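Local coordinates for protein probable dipeptidase (PDB 3B40) that probably hydrolyses dipeptides as a metal-dependent peptidase of the membrane dipeptidase (M19) family, at residues I342-T345 with V346-G350. The protein carries 11 engineered substitutions. Numbering follows the deposited sequence.
Sequences IDYT and VKKVG
Tyr344 and Lys348, one helical turn apart, make a CH-pi contact near the C-terminal end of helix 335-349. The lysine's aliphatic chain passes over one face of the phenol ring: its CG sits 4.2 Å from the ring centroid of Tyr344, 29° off the normal, and Lys348 CE reaches to 3.5 Å from Tyr344 OH. A chi1 of -175° sets the tyrosine ring opposite its own backbone N, leaning along the helix toward Lys348. Lysine suits the spot because its methylenes pack on the ring while the ammonium continues beyond it, where NZ forms a long, weak ion pair with Asp249, whose other carboxylate oxygen hydrogen-bonds Tyr344 OH.

Apolar contacts mark the inner side, where branched Ile342, Val346 and Val349 offer methyls to the sheet. Ile342 CG2 lies 4.2 Å from Val346 CG2. The side chains of Thr345 and Val349 lie side by side, pointing the same way, with Thr345 CG2 4.1 Å from Val349 CG2. Thr345 can line this buried face because its OG1 hydrogen-bonds Ala341 O within the helix.

Backbone bonds join successive turns, from Val346 N to Ile342 O (2.9 Å) through to Val349 N to Thr345 O (2.8 Å). Lys348 N is less straight on Tyr344 O, at 142°, and also makes a weak bond to Thr345 O. Gly350 is first to leave helical geometry; at its positive phi a CB would jam against Val349 O.

Asp343 suits its place by serving two partners, OD2 to Arg385 (salt bridge) and OD1 to Tyr387. Ile342, Thr345 and Val349 press on strands 261-265 and 354-357 of this TIM-barrel-clan fold, Val346 on Val354, while Tyr344, Thr345 and Val349 meet Met252 of helix 249-257.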
loop_
_atom_site.group_PDB
_atom_site.type_symbol
_atom_site.label_atom_id
_atom_site.label_comp_id
_atom_site.label_asym_id
_atom_site.label_seq_id
_atom_site.Cartn_x
_atom_site.Cartn_y
_atom_site.Cartn_z
ATOM N N ILE A 342 -5.931 11.619 -7.903
ATOM C CA ILE A 342 -6.706 12.188 -6.792
ATOM C C ILE A 342 -7.992 12.872 -7.303
ATOM O O ILE A 342 -9.076 12.629 -6.768
ATOM C CB ILE A 342 -5.844 13.161 -5.927
ATOM C CG1 ILE A 342 -4.680 12.364 -5.260
ATOM C CG2 ILE A 342 -6.718 13.902 -4.911
ATOM C CD1 ILE A 342 -3.685 13.202 -4.443
ATOM N N ASP A 343 -7.847 13.701 -8.336
ATOM C CA ASP A 343 -8.930 14.441 -8.960
ATOM C C ASP A 343 -10.034 13.471 -9.396
ATOM O O ASP A 343 -11.195 13.694 -9.110
ATOM C CB ASP A 343 -8.423 15.217 -10.208
ATOM C CG ASP A 343 -7.722 16.544 -9.875
ATOM O OD1 ASP A 343 -7.529 16.904 -8.698
ATOM O OD2 ASP A 343 -7.361 17.254 -10.829
ATOM N N TYR A 344 -9.655 12.409 -10.095
ATOM C CA TYR A 344 -10.607 11.401 -10.589
ATOM C C TYR A 344 -11.371 10.715 -9.470
ATOM O O TYR A 344 -12.573 10.494 -9.579
ATOM C CB TYR A 344 -9.892 10.350 -11.448
ATOM C CG TYR A 344 -10.856 9.365 -12.078
ATOM C CD1 TYR A 344 -11.463 9.641 -13.305
ATOM C CD2 TYR A 344 -11.180 8.174 -11.435
ATOM C CE1 TYR A 344 -12.360 8.743 -13.878
ATOM C CE2 TYR A 344 -12.084 7.273 -11.974
ATOM C CZ TYR A 344 -12.685 7.568 -13.203
ATOM O OH TYR A 344 -13.553 6.671 -13.765
ATOM N N THR A 345 -10.655 10.342 -8.413
ATOM C CA THR A 345 -11.225 9.592 -7.318
ATOM C C THR A 345 -12.215 10.479 -6.571
ATOM O O THR A 345 -13.314 10.031 -6.223
ATOM C CB THR A 345 -10.105 8.984 -6.398
ATOM O OG1 THR A 345 -9.156 8.308 -7.213
ATOM C CG2 THR A 345 -10.671 7.946 -5.425
ATOM N N VAL A 346 -11.838 11.747 -6.376
ATOM C CA VAL A 346 -12.695 12.725 -5.747
ATOM C C VAL A 346 -13.975 12.944 -6.577
ATOM O O VAL A 346 -15.061 12.950 -6.013
ATOM C CB VAL A 346 -11.945 14.061 -5.470
ATOM C CG1 VAL A 346 -12.916 15.174 -5.091
ATOM C CG2 VAL A 346 -10.856 13.882 -4.396
ATOM N N LYS A 347 -13.856 13.089 -7.900
ATOM C CA LYS A 347 -15.032 13.144 -8.785
ATOM C C LYS A 347 -16.020 12.031 -8.544
ATOM O O LYS A 347 -17.246 12.243 -8.604
ATOM C CB LYS A 347 -14.619 12.987 -10.261
ATOM C CG LYS A 347 -13.957 14.159 -10.886
ATOM C CD LYS A 347 -14.949 15.305 -11.080
ATOM C CE LYS A 347 -14.293 16.477 -11.799
ATOM N NZ LYS A 347 -15.326 17.518 -11.974
ATOM N N LYS A 348 -15.478 10.829 -8.342
ATOM C CA LYS A 348 -16.267 9.628 -8.210
ATOM C C LYS A 348 -16.860 9.432 -6.793
ATOM O O LYS A 348 -18.049 9.133 -6.665
ATOM C CB LYS A 348 -15.462 8.399 -8.683
ATOM C CG LYS A 348 -15.118 8.405 -10.191
ATOM C CD LYS A 348 -16.325 8.794 -11.067
ATOM C CE LYS A 348 -15.944 8.874 -12.541
ATOM N NZ LYS A 348 -17.106 9.032 -13.454
ATOM N N VAL A 349 -16.056 9.611 -5.736
ATOM C CA VAL A 349 -16.551 9.330 -4.379
ATOM C C VAL A 349 -16.735 10.529 -3.432
ATOM O O VAL A 349 -17.335 10.383 -2.374
ATOM C CB VAL A 349 -15.747 8.203 -3.686
ATOM C CG1 VAL A 349 -15.810 6.940 -4.542
ATOM C CG2 VAL A 349 -14.284 8.625 -3.523
ATOM N N GLY A 350 -16.213 11.695 -3.809
ATOM C CA GLY A 350 -16.331 12.911 -3.004
ATOM C C GLY A 350 -15.133 13.111 -2.099
ATOM O O GLY A 350 -14.466 12.129 -1.703
#